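Local coordinates for glypican-1 (Homo sapiens, PDB 4YWT), which carries heparan sulfate chains at the cell surface and through them binds alpha-4(V) collagen and takes part in Schwann cell myelination, at residues L459-M462 / T463-R467; R290-L293 / D294-L298. The protein carries 3 engineered substitutions. One frame throughout, in Å; residues are numbered along the deposited sequence.

Neither contact closes a long loop. Each lies within one helix and joins residues three or four apart. Following the chain, contact 2 comes first, in helix 286-299. Contact 1 comes much later, in helix 450-471, close to the end of the modelled chain. The two are in series and neither nest nor cross. In space they touch, with centres about 9 Å apart. Leu292 of contact 2 packs on Leu459, Met462 and Thr463 of contact 1, and Ser295 meets Leu466. The helix of contact 1 also rests on helix 204-236. Where they meet, helix 450-471 is joined to helix 286-299 near the middle of the elongated, mainly helical glypican core.

Contact 1: L459-M462 / T463-R467; sequences LKIM and TNRLR
Met462 and Leu466 cross at a slant on the buried side of helix 450-471. Met462 CG lies anti to the backbone N (chi1 -171°). The chain then bends at its next two torsions, and the methyl group is carried forward along the helix, toward Leu466. Met462 CE meets Leu466 CD1 at 3.7 Å and sits equally near Leu466 CG. The same methyl lies 3.7 Å from Arg465 CB.

Arg465 crosses Met462 at about a right angle. Its chain is extended from CG to NE and runs beside Ile461, pointing the same way. Ile461 CG2 lies over one guanidinium face, offset toward the rim, 4.0 Å from Arg465 NH1. Met462 SD lies at the guanidinium edge, near its plane.

Thr463 turns its hydroxyl back to the preceding turn. Thr463 OG1 donates to Leu459 O at 2.6 Å, from above the carbonyl plane. Thr463 N donates to the same oxygen at 2.9 Å, from the opposite face of that plane. Two donors therefore grip one carbonyl. Thr463 CG2 points elsewhere and lies over a face of the Arg467 guanidinium.

Outside the segment, Met462 reaches Gln224 and Val228 of helix 204-236, and Leu466 reaches Ser221 of the same helix.

The chemistry is that of an amphipathic helix. Leu459, Met462, Leu466 and the Thr463 hydroxyl, already bonded within the helix, lie on the buried side; Ile461 and Arg465 lie on the exposed side. Arg465 keeps its charge there, with Ile461 CG2 over one face of its guanidinium and the sulfur of Met462 at its edge.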
# COMPACT_ATOMS: atom_id res chain seq x y z
N LEU A 459 -3.32 -10.09 1.77
CA LEU A 459 -2.06 -9.66 2.35
C LEU A 459 -1.10 -10.83 2.53
O LEU A 459 0.08 -10.72 2.17
CB LEU A 459 -2.29 -8.96 3.70
CG LEU A 459 -3.11 -7.67 3.70
CD1 LEU A 459 -3.29 -7.15 5.12
CD2 LEU A 459 -2.45 -6.61 2.83
N LYS A 460 -1.60 -11.94 3.06
CA LYS A 460 -0.79 -13.15 3.21
C LYS A 460 -0.17 -13.59 1.89
O LYS A 460 1.05 -13.80 1.79
CB LYS A 460 -1.63 -14.30 3.77
CG LYS A 460 -2.08 -14.14 5.21
CD LYS A 460 -2.63 -15.47 5.73
CE LYS A 460 -3.40 -15.30 7.03
NZ LYS A 460 -4.15 -16.54 7.37
N ILE A 461 -1.02 -13.73 0.87
CA ILE A 461 -0.58 -14.19 -0.44
C ILE A 461 0.48 -13.27 -1.06
O ILE A 461 1.54 -13.74 -1.50
CB ILE A 461 -1.77 -14.31 -1.41
CG1 ILE A 461 -2.73 -15.40 -0.93
CG2 ILE A 461 -1.29 -14.60 -2.82
CD1 ILE A 461 -4.07 -15.39 -1.62
N MET A 462 0.20 -11.97 -1.08
CA MET A 462 1.14 -11.02 -1.65
C MET A 462 2.47 -11.04 -0.88
O MET A 462 3.54 -10.99 -1.49
CB MET A 462 0.55 -9.61 -1.65
CG MET A 462 1.37 -8.58 -2.42
SD MET A 462 1.51 -8.97 -4.18
CE MET A 462 3.27 -9.24 -4.32
N THR A 463 2.38 -11.13 0.44
CA THR A 463 3.57 -11.19 1.28
C THR A 463 4.43 -12.39 0.93
O THR A 463 5.65 -12.27 0.78
CB THR A 463 3.21 -11.26 2.78
OG1 THR A 463 2.39 -10.14 3.13
CG2 THR A 463 4.48 -11.25 3.63
N ASN A 464 3.79 -13.56 0.80
CA ASN A 464 4.50 -14.76 0.38
C ASN A 464 5.18 -14.56 -0.97
O ASN A 464 6.36 -14.90 -1.14
CB ASN A 464 3.55 -15.96 0.32
CG ASN A 464 3.06 -16.38 1.69
OD1 ASN A 464 3.77 -16.23 2.69
ND2 ASN A 464 1.85 -16.93 1.75
N ARG A 465 4.43 -14.00 -1.92
CA ARG A 465 4.98 -13.66 -3.23
C ARG A 465 6.25 -12.82 -3.12
O ARG A 465 7.22 -13.04 -3.84
CB ARG A 465 3.96 -12.91 -4.09
CG ARG A 465 2.90 -13.77 -4.74
CD ARG A 465 2.33 -13.05 -5.96
NE ARG A 465 1.17 -13.73 -6.54
CZ ARG A 465 -0.08 -13.29 -6.44
NH1 ARG A 465 -0.34 -12.16 -5.80
NH2 ARG A 465 -1.07 -13.98 -7.00
N LEU A 466 6.23 -11.84 -2.21
CA LEU A 466 7.36 -10.93 -2.04
C LEU A 466 8.55 -11.56 -1.31
O LEU A 466 9.69 -11.17 -1.54
CB LEU A 466 6.92 -9.67 -1.30
CG LEU A 466 6.24 -8.62 -2.17
CD1 LEU A 466 5.15 -7.91 -1.40
CD2 LEU A 466 7.27 -7.62 -2.67
N ARG A 467 8.27 -12.52 -0.44
CA ARG A 467 9.34 -13.23 0.25
C ARG A 467 10.05 -14.15 -0.73
O ARG A 467 11.29 -14.22 -0.78
CB ARG A 467 8.80 -14.00 1.45
CG ARG A 467 8.33 -13.09 2.58
CD ARG A 467 7.70 -13.86 3.73
NE ARG A 467 7.42 -12.98 4.86
CZ ARG A 467 6.65 -13.31 5.90
NH1 ARG A 467 6.08 -14.50 5.95
NH2 ARG A 467 6.45 -12.44 6.88

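Contact 2: R290-L293 / D294-L298; sequences RNLL and DSMVL
Residues 290-298 form regular alpha-helix, in which Asp294 N, Ser295 N, Met296 N and Val297 N each donate to the carbonyl oxygen four residues back. Met296 CE lies against two leucines of the preceding turn. It is 3.6 Å from Leu293 CD1 and 3.9 Å from Leu292 CG. The methionine chain runs extended to SD and bends at its last torsion (chi3 -62°), which brings the methyl back over them.

Ser295 OG sits between its own backbone N and carbonyl carbon (chi1 72°). From there it donates to Leu292 O at 2.9 Å. Met296 N donates to the same oxygen, giving it two donors.

On the more exposed side, a water donates to Asn291 OD1 at 2.7 Å. Its second bond, to Asp294 OD2, is weak. Asn291 ND2 hydrogen-bonds to Glu288 OE1, and Arg290 NE forms a salt bridge with Asp286 OD1.

Leu293 also packs on Val388 and Gln389, while Val297 meets helix 373-387. The helix thus divides its surface by chemistry. The side chains of Leu292, Leu293 and Met296 lie on the buried side, the serine hydroxyl is satisfied within its own helix, and amide and acid groups face water.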
# COMPACT_ATOMS: atom_id res chain seq x y z
N ARG A 290 1.51 -5.20 8.37
CA ARG A 290 2.90 -4.97 8.75
C ARG A 290 3.84 -5.94 8.04
O ARG A 290 4.94 -5.55 7.63
CB ARG A 290 3.08 -5.10 10.26
CG ARG A 290 2.44 -3.98 11.07
CD ARG A 290 2.71 -4.15 12.55
NE ARG A 290 1.98 -3.18 13.36
CZ ARG A 290 2.44 -1.97 13.67
NH1 ARG A 290 3.63 -1.58 13.24
NH2 ARG A 290 1.70 -1.16 14.42
N ASN A 291 3.42 -7.19 7.90
CA ASN A 291 4.22 -8.18 7.18
C ASN A 291 4.43 -7.77 5.72
O ASN A 291 5.56 -7.76 5.22
CB ASN A 291 3.55 -9.56 7.24
CG ASN A 291 3.71 -10.23 8.59
OD1 ASN A 291 4.67 -9.96 9.32
ND2 ASN A 291 2.78 -11.11 8.92
N LEU A 292 3.33 -7.44 5.06
CA LEU A 292 3.38 -7.02 3.67
C LEU A 292 4.27 -5.81 3.49
O LEU A 292 5.16 -5.81 2.64
CB LEU A 292 1.98 -6.70 3.14
CG LEU A 292 2.00 -6.40 1.64
CD1 LEU A 292 2.42 -7.65 0.88
CD2 LEU A 292 0.65 -5.90 1.14
N LEU A 293 4.05 -4.77 4.30
CA LEU A 293 4.83 -3.55 4.17
C LEU A 293 6.31 -3.79 4.48
O LEU A 293 7.18 -3.15 3.89
CB LEU A 293 4.27 -2.45 5.07
CG LEU A 293 3.25 -1.51 4.41
CD1 LEU A 293 1.96 -2.26 4.06
CD2 LEU A 293 2.95 -0.33 5.32
N ASP A 294 6.58 -4.71 5.40
CA ASP A 294 7.96 -5.09 5.71
C ASP A 294 8.63 -5.73 4.50
O ASP A 294 9.75 -5.36 4.13
CB ASP A 294 8.01 -6.03 6.90
CG ASP A 294 8.34 -5.32 8.20
OD1 ASP A 294 8.09 -4.10 8.29
OD2 ASP A 294 8.86 -5.98 9.13
N SER A 295 7.95 -6.70 3.89
CA SER A 295 8.52 -7.38 2.73
C SER A 295 8.65 -6.42 1.54
O SER A 295 9.52 -6.59 0.69
CB SER A 295 7.67 -8.60 2.35
OG SER A 295 6.44 -8.22 1.78
N MET A 296 7.78 -5.41 1.50
CA MET A 296 7.80 -4.42 0.43
C MET A 296 8.96 -3.44 0.61
O MET A 296 9.56 -2.99 -0.36
CB MET A 296 6.47 -3.66 0.38
CG MET A 296 5.39 -4.38 -0.41
SD MET A 296 3.98 -3.33 -0.80
CE MET A 296 3.41 -2.90 0.83
N VAL A 297 9.26 -3.11 1.86
CA VAL A 297 10.43 -2.30 2.15
C VAL A 297 11.69 -3.10 1.81
O VAL A 297 12.63 -2.57 1.22
CB VAL A 297 10.47 -1.85 3.63
CG1 VAL A 297 11.85 -1.33 4.00
CG2 VAL A 297 9.41 -0.79 3.89
N LEU A 298 11.67 -4.38 2.17
CA LEU A 298 12.82 -5.25 1.92
C LEU A 298 13.11 -5.47 0.44
O LEU A 298 14.27 -5.48 0.04
CB LEU A 298 12.61 -6.60 2.61
CG LEU A 298 13.07 -6.69 4.06
CD1 LEU A 298 12.90 -8.10 4.60
CD2 LEU A 298 14.52 -6.24 4.18
O HOH W 1 7.05 -8.88 8.70